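Local coordinates for protein pyrethroid hydrolase (PDB 5Y5R) that hydrolyses pyrethroid insecticides such as cypermethrin and permethrin, cleaving their ester into an alcohol and a cyclopropanecarboxylic acid, at residues A[52-57]-A[176-181]; A[47-52]-A[137-142]; A[87-92]-A[182-187]; A[11-16]-A[169-174]. All blocks are in the same frame, centred on the assembly; numbering follows the deposited sequence.

Interaction 1 of 4, residues A[52-57]-A[176-181]; sequences VDMEHY and TVPFGT. With 8NL ((2-methyl-3-phenyl-phenyl)methyl (1~{S})-3-[(~{E})-2-chloranyl-3,3,3-tris(fluoranyl)prop-1-enyl]-2,2-dimethyl-cyclopropane-1-carboxylate), chain G.
Met54, modelled as selenomethionine, makes the tight part of this contact with Pro178 and Thr181: the Met54 SE atom sits 3.8 Å from Pro178 CB, the two side chains crossing at about a right angle, and Met54 CG lies 3.6 Å from both OG1 and CG2 of Thr181. Chi1 (-75°, CG beside the backbone N) and a bend at chi2 (-67°) place the selenium, which also reaches Val177 CG1. Beside it, the Tyr57 ring offers a face to Pro178, whose CD lies 4.3 Å above the ring plane toward the rim, while CG comes within 3.9 Å of Tyr57 CE2. The solvent side is looser. There the Val177 methyls merely approach the backbone of Val52 and Asp53, and a water takes a hydrogen bond from Met54 N and pairs with Thr181 OG1 at 2.7 Å. Phe179 turns to the ligand instead, its CZ 3.2 Å from fluorine F1, in plane at the ring edge. An alanine at Phe179 is likely to leave the trifluoromethyl group without this pocket wall. Helix 54-57, N-capped by Asp53 OD1 on His56 N, packs Met54 and Tyr57 on Ser83 of helix 80-90, while Phe179 rests on Leu141 of strand 140-143.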
# COMPACT_ATOMS: atom_id res chain seq x y z
N VAL A 52 12.11 -13.91 -1.55
CA VAL A 52 12.55 -14.76 -0.46
C VAL A 52 11.87 -14.37 0.85
O VAL A 52 11.26 -15.21 1.51
CB VAL A 52 14.07 -14.67 -0.32
CG1 VAL A 52 14.49 -15.52 0.84
CG2 VAL A 52 14.73 -15.11 -1.63
N ASP A 53 11.93 -13.10 1.22
CA ASP A 53 11.36 -12.63 2.47
C ASP A 53 11.14 -11.12 2.32
O ASP A 53 11.31 -10.57 1.22
CB ASP A 53 12.23 -13.03 3.68
CG ASP A 53 13.63 -12.45 3.63
OD1 ASP A 53 13.92 -11.61 2.75
OD2 ASP A 53 14.46 -12.84 4.49
N MSE A 54 10.74 -10.46 3.39
CA MSE A 54 10.34 -9.06 3.26
C MSE A 54 11.51 -8.14 2.99
O MSE A 54 11.36 -7.16 2.27
CB MSE A 54 9.60 -8.60 4.51
CG MSE A 54 8.17 -9.14 4.55
SE MSE A 54 7.04 -8.39 3.15
CE MSE A 54 6.61 -6.64 4.01
N GLU A 55 12.65 -8.42 3.62
CA GLU A 55 13.85 -7.65 3.34
C GLU A 55 14.13 -7.66 1.85
O GLU A 55 14.50 -6.64 1.27
CB GLU A 55 15.06 -8.22 4.10
CG GLU A 55 16.36 -7.40 3.90
CD GLU A 55 17.03 -7.61 2.54
OE1 GLU A 55 16.83 -8.71 1.96
OE2 GLU A 55 17.67 -6.66 2.00
N HIS A 56 13.91 -8.83 1.22
CA HIS A 56 14.07 -8.97 -0.22
C HIS A 56 12.97 -8.25 -0.98
O HIS A 56 13.24 -7.57 -1.98
CB HIS A 56 14.06 -10.45 -0.59
CG HIS A 56 14.35 -10.70 -2.04
ND1 HIS A 56 13.89 -11.82 -2.70
CD2 HIS A 56 15.05 -9.99 -2.95
CE1 HIS A 56 14.29 -11.78 -3.96
NE2 HIS A 56 15.00 -10.68 -4.13
N TYR A 57 11.71 -8.46 -0.56
CA TYR A 57 10.57 -7.84 -1.21
C TYR A 57 10.70 -6.31 -1.22
O TYR A 57 10.39 -5.67 -2.23
CB TYR A 57 9.26 -8.25 -0.49
CG TYR A 57 7.96 -8.00 -1.24
CD1 TYR A 57 7.76 -8.54 -2.51
CD2 TYR A 57 6.91 -7.29 -0.66
CE1 TYR A 57 6.60 -8.33 -3.20
CE2 TYR A 57 5.71 -7.09 -1.37
CZ TYR A 57 5.58 -7.59 -2.63
OH TYR A 57 4.39 -7.42 -3.32
N THR A 176 2.88 -14.62 -1.67
CA THR A 176 2.12 -14.59 -0.41
C THR A 176 2.98 -14.13 0.77
O THR A 176 2.46 -14.02 1.89
CB THR A 176 1.51 -15.97 -0.16
OG1 THR A 176 2.56 -16.93 -0.05
CG2 THR A 176 0.53 -16.36 -1.27
N VAL A 177 4.24 -13.79 0.49
CA VAL A 177 5.18 -13.41 1.55
C VAL A 177 4.69 -12.26 2.42
O VAL A 177 4.85 -12.34 3.65
CB VAL A 177 6.57 -13.12 0.94
CG1 VAL A 177 7.44 -12.29 1.90
CG2 VAL A 177 7.27 -14.42 0.58
N PRO A 178 4.23 -11.12 1.87
CA PRO A 178 3.73 -10.05 2.74
C PRO A 178 2.49 -10.41 3.54
O PRO A 178 2.28 -9.82 4.60
CB PRO A 178 3.49 -8.89 1.77
CG PRO A 178 3.32 -9.51 0.45
CD PRO A 178 4.26 -10.68 0.46
N PHE A 179 1.65 -11.32 3.06
CA PHE A 179 0.43 -11.64 3.80
C PHE A 179 0.74 -12.30 5.12
O PHE A 179 -0.06 -12.20 6.06
CB PHE A 179 -0.49 -12.53 2.98
CG PHE A 179 -1.25 -11.78 1.94
CD1 PHE A 179 -2.44 -11.16 2.26
CD2 PHE A 179 -0.76 -11.68 0.65
CE1 PHE A 179 -3.15 -10.47 1.29
CE2 PHE A 179 -1.44 -10.98 -0.31
CZ PHE A 179 -2.63 -10.38 -0.00
N GLY A 180 1.88 -12.98 5.22
CA GLY A 180 2.14 -13.82 6.36
C GLY A 180 3.18 -13.28 7.31
O GLY A 180 3.47 -13.93 8.32
N THR A 181 3.71 -12.06 7.04
CA THR A 181 4.80 -11.54 7.86
C THR A 181 4.28 -10.59 8.94
O THR A 181 3.42 -9.75 8.66
CB THR A 181 5.84 -10.84 6.98
OG1 THR A 181 6.69 -11.85 6.40
CG2 THR A 181 6.67 -9.84 7.79
C 8NL G . -5.35 -6.78 -6.89
C8 8NL G . -5.70 -6.41 -10.92
C9 8NL G . -5.85 -7.38 -11.91
C10 8NL G . -6.80 -8.39 -11.76
C11 8NL G . -7.57 -8.36 -10.61
C12 8NL G . -7.41 -7.38 -9.63
C13 8NL G . -4.91 -4.32 -5.16
O 8NL G . -5.61 -5.09 -4.15
CL 8NL G . -7.53 -10.31 0.34
C21 8NL G . -6.59 -9.12 -0.57
C22 8NL G . -6.02 -9.55 -1.90
F2 8NL G . -6.73 -8.98 -2.86
F1 8NL G . -4.75 -9.24 -2.05
F 8NL G . -6.14 -10.86 -1.97
C20 8NL G . -6.46 -7.88 -0.10
C16 8NL G . -5.64 -6.84 -0.84
C17 8NL G . -5.99 -5.50 -0.20
C18 8NL G . -4.68 -5.50 0.57
C19 8NL G . -7.25 -5.55 0.68
C15 8NL G . -6.22 -5.74 -1.72
C14 8NL G . -5.17 -5.29 -2.74
O1 8NL G . -3.99 -5.15 -2.40
C2 8NL G . -5.47 -4.31 -6.59
C3 8NL G . -5.76 -3.06 -7.12
C4 8NL G . -6.28 -2.89 -8.41
C5 8NL G . -6.47 -4.00 -9.22
C6 8NL G . -6.20 -5.28 -8.75
C1 8NL G . -5.68 -5.43 -7.44
C7 8NL G . -6.45 -6.39 -9.76
O HOH W 1 9.28 -12.29 5.67

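Interaction 2 of 4, residues A[47-52]-A[137-142]; sequences GHLSVV and EGRGLQ
His48 and Gly140 bring the two backbones closest, CA to CA 6.4 Å, where the short 3-10 turn around Leu49 passes the start of strand 140-143 with no direct hydrogen bond between the two segments. The His48 imidazole makes the closest side-chain approach, while Arg139 gives the larger surface. The CD2 corner of His48 lies 3.8 Å from Gly140 CA, and Arg139 O meets the ring edge near its plane, 3.6 Å from CD2. The ring gets there with CG placed between the backbone N and the carbonyl carbon (chi1 68°), a crowded position; Leu49 CG then covers one face, 3.3 Å above the plane and offset toward the rim. The polar end of the His48 ring is engaged too, NE2 being hydrogen-bonded to Asp136 OD2. A side chain at Gly140 would run into His48 CD2, so the lack of one lets the imidazole lie this near the strand. Farther out, Leu49 CD2 touches Arg139 CB at 4.0 Å. The Arg139 chain bends at chi2 and chi3 to carry its guanidinium along the loop, where a water links the segments: it accepts from Arg139 NH2 at 2.6 Å and donates to Val52 O at 2.9 Å. This outer half is exposed and depends on water, whereas the His48 half is more enclosed. Gly47 O receives both Ser50 N and Ser50 OG, fastening the turn. Strand 140-143 is the middle strand of a three-stranded antiparallel sheet, flanked by 132-135 and 174-175; His48 and Val51 pack on Ser175, setting the loop before helix 54-57 against that sheet's edge.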
# COMPACT_ATOMS: atom_id res chain seq x y z
N GLY A 47 9.20 -13.04 -10.97
CA GLY A 47 7.86 -13.25 -10.49
C GLY A 47 7.85 -13.74 -9.05
O GLY A 47 8.87 -13.74 -8.34
N HIS A 48 6.69 -14.28 -8.67
CA HIS A 48 6.36 -14.45 -7.25
C HIS A 48 7.30 -15.40 -6.52
O HIS A 48 7.60 -15.18 -5.35
CB HIS A 48 4.93 -14.96 -7.09
CG HIS A 48 4.71 -16.36 -7.59
ND1 HIS A 48 4.69 -16.69 -8.92
CD2 HIS A 48 4.50 -17.51 -6.91
CE1 HIS A 48 4.47 -17.99 -9.05
NE2 HIS A 48 4.35 -18.51 -7.84
N LEU A 49 7.80 -16.45 -7.18
CA LEU A 49 8.63 -17.40 -6.44
C LEU A 49 10.01 -16.86 -6.12
O LEU A 49 10.73 -17.47 -5.32
CB LEU A 49 8.74 -18.74 -7.17
CG LEU A 49 7.46 -19.55 -7.36
CD1 LEU A 49 7.73 -20.75 -8.25
CD2 LEU A 49 6.89 -20.00 -6.04
N SER A 50 10.42 -15.77 -6.77
CA SER A 50 11.73 -15.18 -6.49
C SER A 50 11.76 -14.42 -5.17
O SER A 50 12.84 -14.23 -4.60
CB SER A 50 12.12 -14.24 -7.64
OG SER A 50 11.30 -13.07 -7.64
N VAL A 51 10.62 -14.03 -4.63
CA VAL A 51 10.65 -13.28 -3.38
C VAL A 51 11.02 -14.22 -2.24
O VAL A 51 10.28 -15.16 -1.93
CB VAL A 51 9.31 -12.61 -3.12
CG1 VAL A 51 9.41 -11.80 -1.85
CG2 VAL A 51 8.93 -11.76 -4.32
N VAL A 52 12.11 -13.91 -1.55
CA VAL A 52 12.55 -14.76 -0.46
C VAL A 52 11.87 -14.37 0.85
O VAL A 52 11.26 -15.21 1.51
CB VAL A 52 14.07 -14.67 -0.32
CG1 VAL A 52 14.49 -15.52 0.84
CG2 VAL A 52 14.73 -15.11 -1.63
N GLU A 137 0.55 -23.94 -4.51
CA GLU A 137 0.41 -24.36 -3.12
C GLU A 137 0.47 -23.17 -2.16
O GLU A 137 1.17 -23.19 -1.14
CB GLU A 137 1.47 -25.41 -2.79
CG GLU A 137 1.24 -26.83 -3.42
CD GLU A 137 1.15 -26.90 -4.98
OE1 GLU A 137 1.21 -25.88 -5.68
OE2 GLU A 137 1.02 -28.03 -5.51
N GLY A 138 -0.31 -22.14 -2.47
CA GLY A 138 -0.38 -21.01 -1.58
C GLY A 138 0.89 -20.18 -1.51
O GLY A 138 1.04 -19.39 -0.57
N ARG A 139 1.82 -20.37 -2.45
CA ARG A 139 2.90 -19.41 -2.59
C ARG A 139 2.56 -18.29 -3.56
O ARG A 139 3.24 -17.27 -3.57
CB ARG A 139 4.21 -20.10 -3.02
CG ARG A 139 4.93 -20.86 -1.90
CD ARG A 139 6.40 -20.47 -1.77
NE ARG A 139 6.68 -19.55 -0.73
CZ ARG A 139 7.75 -18.80 -0.63
NH1 ARG A 139 8.66 -18.82 -1.52
NH2 ARG A 139 7.91 -18.01 0.36
N GLY A 140 1.49 -18.45 -4.36
CA GLY A 140 1.07 -17.40 -5.25
C GLY A 140 -0.44 -17.19 -5.24
O GLY A 140 -1.22 -18.09 -4.92
N LEU A 141 -0.82 -15.98 -5.62
CA LEU A 141 -2.21 -15.59 -5.76
C LEU A 141 -2.38 -14.99 -7.13
O LEU A 141 -1.51 -14.25 -7.61
CB LEU A 141 -2.65 -14.56 -4.71
CG LEU A 141 -2.59 -14.88 -3.22
CD1 LEU A 141 -3.00 -13.64 -2.45
CD2 LEU A 141 -3.49 -16.01 -2.86
N GLN A 142 -3.51 -15.29 -7.76
CA GLN A 142 -3.79 -14.88 -9.12
C GLN A 142 -5.26 -14.56 -9.25
O GLN A 142 -6.09 -15.30 -8.73
CB GLN A 142 -3.43 -16.00 -10.09
CG GLN A 142 -3.96 -15.78 -11.49
CD GLN A 142 -3.37 -16.72 -12.53
OE1 GLN A 142 -2.41 -17.44 -12.27
NE2 GLN A 142 -3.97 -16.72 -13.70
O HOH W 2 10.51 -17.66 0.25

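Interaction 3 of 4, residues A[87-92]-A[182-187]; sequences LAQHHP and PNPMEG
Gln89 uses its side-chain amide to hold the backbone of a segment that has no regular structure: Glu186 N donates to Gln89 OE1 at 2.7 Å, with an angle of 162° at the hydrogen. The bond is fairly straight, yet the donor stands above the carbonyl plane, 50° out of it, and so misses the lone-pair directions. The glutamine leaves the helix with CG opposite the backbone N (chi1 169°), which sets CG against Pro184 O at 3.3 Å; the bend at chi2 then swings CD and the amide over the 184-186 backbone. Two acceptors also crowd OE1; Glu186 O is only 3.2 Å away and forms no hydrogen bond with it, and the N-H of Glu186 probably offsets part of the repulsion between these two acceptors. On the other side of the amide, Gln89 NE2 lies 3.5 Å from Glu186 CG. Apolar contacts complete the fit: Pro184 CG rests on Gln89 CG, Met185 CG lies 4.1 Å from Gln89 CB, and His90 CE1 reaches the Pro184 ring. A leucine at Gln89 would probably leave Glu186 N without its side-chain acceptor and the Glu186 backbone less firmly held. Asn183 OD1 shapes the approach, accepting from Met185 N at 2.8 Å in an Asx turn. Helix 80-90 ends here, with His90 stacked on Trp86; Met185, a selenomethionine, passes inward to Tyr100 of strand 95-101, and Ala88 packs on Leu98 of the same strand, so the crossing chain closes over the helix and strand 95-101, an inner strand of the parallel sheet.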
# COMPACT_ATOMS: atom_id res chain seq x y z
N LEU A 87 9.55 -1.57 6.44
CA LEU A 87 10.61 -0.61 6.13
C LEU A 87 10.80 0.41 7.25
O LEU A 87 11.94 0.76 7.59
CB LEU A 87 10.27 0.11 4.84
CG LEU A 87 10.54 -0.65 3.55
CD1 LEU A 87 9.67 -0.10 2.42
CD2 LEU A 87 11.98 -0.53 3.22
N ALA A 88 9.71 0.86 7.86
CA ALA A 88 9.85 1.89 8.88
C ALA A 88 10.72 1.37 10.01
O ALA A 88 11.60 2.08 10.50
CB ALA A 88 8.47 2.30 9.41
N GLN A 89 10.56 0.08 10.33
CA GLN A 89 11.28 -0.51 11.44
C GLN A 89 12.77 -0.63 11.15
O GLN A 89 13.59 -0.46 12.06
CB GLN A 89 10.66 -1.87 11.78
CG GLN A 89 11.44 -2.76 12.74
CD GLN A 89 11.69 -2.06 14.05
OE1 GLN A 89 10.89 -1.23 14.46
NE2 GLN A 89 12.75 -2.44 14.75
N HIS A 90 13.14 -0.91 9.90
CA HIS A 90 14.54 -1.11 9.60
C HIS A 90 15.24 0.15 9.11
O HIS A 90 16.47 0.22 9.16
CB HIS A 90 14.72 -2.24 8.58
CG HIS A 90 14.27 -3.58 9.09
ND1 HIS A 90 12.95 -3.94 9.19
CD2 HIS A 90 14.98 -4.62 9.59
CE1 HIS A 90 12.85 -5.15 9.71
NE2 HIS A 90 14.07 -5.59 9.96
N HIS A 91 14.48 1.17 8.69
CA HIS A 91 15.06 2.45 8.29
C HIS A 91 14.37 3.62 9.00
O HIS A 91 14.01 4.61 8.37
CB HIS A 91 14.94 2.61 6.78
CG HIS A 91 15.50 1.45 6.01
ND1 HIS A 91 16.84 1.32 5.72
CD2 HIS A 91 14.89 0.37 5.46
CE1 HIS A 91 17.03 0.21 5.04
NE2 HIS A 91 15.87 -0.39 4.86
N PRO A 92 14.19 3.54 10.32
CA PRO A 92 13.44 4.60 11.00
C PRO A 92 14.14 5.92 10.92
O PRO A 92 13.49 6.96 11.08
CB PRO A 92 13.37 4.10 12.45
CG PRO A 92 14.60 3.35 12.62
CD PRO A 92 14.79 2.62 11.31
N PRO A 182 4.66 -10.80 10.19
CA PRO A 182 4.17 -9.93 11.25
C PRO A 182 4.85 -8.57 11.16
O PRO A 182 5.99 -8.46 10.69
CB PRO A 182 4.59 -10.65 12.54
CG PRO A 182 5.12 -11.99 12.14
CD PRO A 182 5.59 -11.81 10.71
N ASN A 183 4.14 -7.54 11.63
CA ASN A 183 4.71 -6.20 11.71
C ASN A 183 5.79 -6.16 12.79
O ASN A 183 5.49 -6.45 13.94
CB ASN A 183 3.65 -5.15 12.00
CG ASN A 183 4.23 -3.74 12.04
OD1 ASN A 183 5.41 -3.54 11.80
ND2 ASN A 183 3.38 -2.77 12.30
N PRO A 184 7.04 -5.89 12.44
CA PRO A 184 8.10 -5.81 13.45
C PRO A 184 8.31 -4.42 14.05
O PRO A 184 9.29 -4.24 14.77
CB PRO A 184 9.33 -6.23 12.64
CG PRO A 184 9.06 -5.61 11.29
CD PRO A 184 7.55 -5.66 11.09
N MSE A 185 7.44 -3.46 13.78
CA MSE A 185 7.67 -2.12 14.29
C MSE A 185 7.77 -2.09 15.80
O MSE A 185 6.87 -2.56 16.50
CB MSE A 185 6.57 -1.18 13.84
CG MSE A 185 6.78 -0.65 12.46
SE MSE A 185 5.21 0.28 11.93
CE MSE A 185 5.51 1.83 13.09
N GLU A 186 8.87 -1.54 16.30
CA GLU A 186 9.05 -1.39 17.73
C GLU A 186 9.80 -0.09 18.02
O GLU A 186 10.50 0.44 17.15
CB GLU A 186 9.83 -2.56 18.32
CG GLU A 186 11.27 -2.60 17.88
CD GLU A 186 12.00 -3.83 18.36
OE1 GLU A 186 11.35 -4.87 18.60
OE2 GLU A 186 13.23 -3.74 18.52
N GLY A 187 9.65 0.39 19.26
CA GLY A 187 10.49 1.47 19.71
C GLY A 187 10.45 2.71 18.85
O GLY A 187 9.45 3.43 18.77

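Interaction 4 of 4, residues A[11-16]-A[169-174]; sequences GALNRG and HFIQTQ. With 8NL ((2-methyl-3-phenyl-phenyl)methyl (1~{S})-3-[(~{E})-2-chloranyl-3,3,3-tris(fluoranyl)prop-1-enyl]-2,2-dimethyl-cyclopropane-1-carboxylate), chain G.
Phe170 is covered on both faces: His169 CB lies over the ring centre, and ligand atom C8 lies 3.9 Å above the opposite face, offset toward the rim. At the edge, near the ring plane, come Leu13 O and the Asn14 side chain, whose amide plane stands almost square to the ring. The backbones run as a single beta bridge, Asn14 facing Phe170. Ile171 N donates to Leu13 O at 2.9 Å, and Arg15 N to His169 O at 2.7 Å, the latter bent at 134°. A third bond comes from a side chain: Gln174 OE1 accepts from Leu13 N at 2.9 Å, its donor tilted 19° from the carbonyl plane, while Gln174 NE2 reaches Tyr57 OH. Ile171 CG1 packs against the Leu13 carbonyl, Ile171 CG2 lies 3.8 Å from Arg15 CG, and Leu13 CD2 meets Gln174 CB. A water joins Arg15 NH1 to Phe170 O, and the arginine's NH2 forms a salt bridge with Asp37. The type II turn 11-14, closed by Asn14 N to Gly11 O and held by Gln174 OE1 on Leu13 N, presents Ala12 N to the ligand's ester carbonyl oxygen O1 at 3.3 Å. Ser78 OG and His230 NE2 are also hydrogen-bonded to the ligand. A backbone N-H on O1 fits an alpha/beta-hydrolase oxyanion hole, in which Ala12 N would probably stabilise developing negative charge on the ester oxygen.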
# COMPACT_ATOMS: atom_id res chain seq x y z
N GLY A 11 0.22 -2.04 -4.13
CA GLY A 11 -0.29 -3.24 -3.46
C GLY A 11 -0.27 -4.52 -4.29
O GLY A 11 0.39 -4.61 -5.33
N ALA A 12 -1.07 -5.52 -3.87
CA ALA A 12 -0.98 -6.83 -4.52
C ALA A 12 -1.32 -6.78 -6.01
O ALA A 12 -2.26 -6.11 -6.44
CB ALA A 12 -1.92 -7.83 -3.84
N LEU A 13 -0.57 -7.55 -6.81
CA LEU A 13 -0.79 -7.68 -8.25
C LEU A 13 -0.58 -6.39 -9.04
O LEU A 13 -0.88 -6.36 -10.25
CB LEU A 13 -2.22 -8.18 -8.53
CG LEU A 13 -2.45 -9.64 -8.20
CD1 LEU A 13 -3.91 -9.99 -8.34
CD2 LEU A 13 -1.64 -10.46 -9.15
N ASN A 14 -0.05 -5.33 -8.43
CA ASN A 14 0.13 -4.04 -9.09
C ASN A 14 1.62 -3.74 -9.33
O ASN A 14 2.51 -4.46 -8.88
CB ASN A 14 -0.53 -2.91 -8.27
CG ASN A 14 -2.01 -2.79 -8.53
OD1 ASN A 14 -2.81 -3.72 -8.25
ND2 ASN A 14 -2.40 -1.66 -9.10
N ARG A 15 1.88 -2.64 -10.05
CA ARG A 15 3.23 -2.12 -10.28
C ARG A 15 3.25 -0.61 -9.99
O ARG A 15 2.21 0.03 -9.92
CB ARG A 15 3.68 -2.40 -11.73
CG ARG A 15 3.52 -3.87 -12.18
CD ARG A 15 4.02 -4.08 -13.62
NE ARG A 15 5.42 -3.73 -13.79
CZ ARG A 15 6.02 -3.47 -14.97
NH1 ARG A 15 5.35 -3.49 -16.11
NH2 ARG A 15 7.31 -3.17 -14.98
N GLY A 16 4.46 -0.03 -9.89
CA GLY A 16 4.56 1.38 -9.53
C GLY A 16 3.83 2.32 -10.47
O GLY A 16 3.31 3.36 -10.04
N HIS A 169 0.21 -1.51 -15.44
CA HIS A 169 -0.09 -1.31 -14.02
C HIS A 169 -0.08 -2.59 -13.19
O HIS A 169 -0.09 -2.50 -11.95
CB HIS A 169 -1.44 -0.62 -13.87
CG HIS A 169 -1.44 0.81 -14.31
ND1 HIS A 169 -2.41 1.70 -13.91
CD2 HIS A 169 -0.59 1.51 -15.11
CE1 HIS A 169 -2.15 2.90 -14.43
NE2 HIS A 169 -1.05 2.80 -15.16
N PHE A 170 -0.09 -3.76 -13.85
CA PHE A 170 -0.41 -5.04 -13.21
C PHE A 170 0.64 -6.11 -13.47
O PHE A 170 1.36 -6.07 -14.47
CB PHE A 170 -1.76 -5.54 -13.71
CG PHE A 170 -2.86 -4.52 -13.61
CD1 PHE A 170 -3.11 -3.88 -12.39
CD2 PHE A 170 -3.64 -4.21 -14.70
CE1 PHE A 170 -4.11 -2.94 -12.28
CE2 PHE A 170 -4.66 -3.27 -14.60
CZ PHE A 170 -4.90 -2.63 -13.37
N ILE A 171 0.69 -7.09 -12.57
CA ILE A 171 1.40 -8.35 -12.80
C ILE A 171 0.39 -9.50 -12.74
O ILE A 171 -0.78 -9.31 -12.42
CB ILE A 171 2.57 -8.58 -11.80
CG1 ILE A 171 2.09 -8.45 -10.37
CG2 ILE A 171 3.74 -7.65 -12.03
CD1 ILE A 171 3.09 -8.98 -9.36
N GLN A 172 0.87 -10.69 -13.09
CA GLN A 172 0.00 -11.87 -13.19
C GLN A 172 -0.09 -12.66 -11.90
O GLN A 172 -1.13 -13.27 -11.65
CB GLN A 172 0.50 -12.81 -14.30
CG GLN A 172 0.24 -12.29 -15.71
CD GLN A 172 -1.22 -11.94 -15.96
OE1 GLN A 172 -2.05 -12.84 -16.18
NE2 GLN A 172 -1.56 -10.66 -15.91
N THR A 173 1.02 -12.76 -11.14
CA THR A 173 1.09 -13.59 -9.94
C THR A 173 1.81 -12.88 -8.79
O THR A 173 2.95 -12.43 -8.94
CB THR A 173 1.78 -14.94 -10.23
OG1 THR A 173 1.09 -15.62 -11.30
CG2 THR A 173 1.68 -15.83 -9.01
N GLN A 174 1.17 -12.88 -7.63
CA GLN A 174 1.61 -12.17 -6.43
C GLN A 174 2.16 -13.14 -5.40
O GLN A 174 1.55 -14.19 -5.14
CB GLN A 174 0.43 -11.43 -5.82
CG GLN A 174 0.72 -11.02 -4.40
CD GLN A 174 1.57 -9.77 -4.36
OE1 GLN A 174 1.41 -8.87 -5.19
NE2 GLN A 174 2.54 -9.75 -3.47
C 8NL G . -5.35 -6.78 -6.89
C8 8NL G . -5.70 -6.41 -10.92
C9 8NL G . -5.85 -7.38 -11.91
C10 8NL G . -6.80 -8.39 -11.76
C11 8NL G . -7.57 -8.36 -10.61
C12 8NL G . -7.41 -7.38 -9.63
C13 8NL G . -4.91 -4.32 -5.16
O 8NL G . -5.61 -5.09 -4.15
CL 8NL G . -7.53 -10.31 0.34
C21 8NL G . -6.59 -9.12 -0.57
C22 8NL G . -6.02 -9.55 -1.90
F2 8NL G . -6.73 -8.98 -2.86
F1 8NL G . -4.75 -9.24 -2.05
F 8NL G . -6.14 -10.86 -1.97
C20 8NL G . -6.46 -7.88 -0.10
C16 8NL G . -5.64 -6.84 -0.84
C17 8NL G . -5.99 -5.50 -0.20
C18 8NL G . -4.68 -5.50 0.57
C19 8NL G . -7.25 -5.55 0.68
C15 8NL G . -6.22 -5.74 -1.72
C14 8NL G . -5.17 -5.29 -2.74
O1 8NL G . -3.99 -5.15 -2.40
C2 8NL G . -5.47 -4.31 -6.59
C3 8NL G . -5.76 -3.06 -7.12
C4 8NL G . -6.28 -2.89 -8.41
C5 8NL G . -6.47 -4.00 -9.22
C6 8NL G . -6.20 -5.28 -8.75
C1 8NL G . -5.68 -5.43 -7.44
C7 8NL G . -6.45 -6.39 -9.76
O HOH W 3 3.06 -5.22 -16.85

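Overall arrangement
Interactions 1, 2 and 4 are connected, while interaction 3 stands apart. Tyr57 OH of interaction 1 and Gln174 NE2 of interaction 4 are 3.0 Å apart. Interactions 1 and 2 share Val52 and meet again where Thr176 OG1 approaches Gly138 O at 2.9 Å; interaction 2 reaches interaction 4 through Leu141 O and Gln174 N, 3.0 Å apart. Interaction 1 touches the ligand at its trifluoromethyl end, interaction 4 at ester and aryl groups, with Asn14 about 7 Å from the probable charge-relay His230; Gly140 of interaction 2 stays about 10 Å from the ligand. Interaction 3 continues the 176-181 chain and lies about 24 Å, centre to centre, from interaction 4.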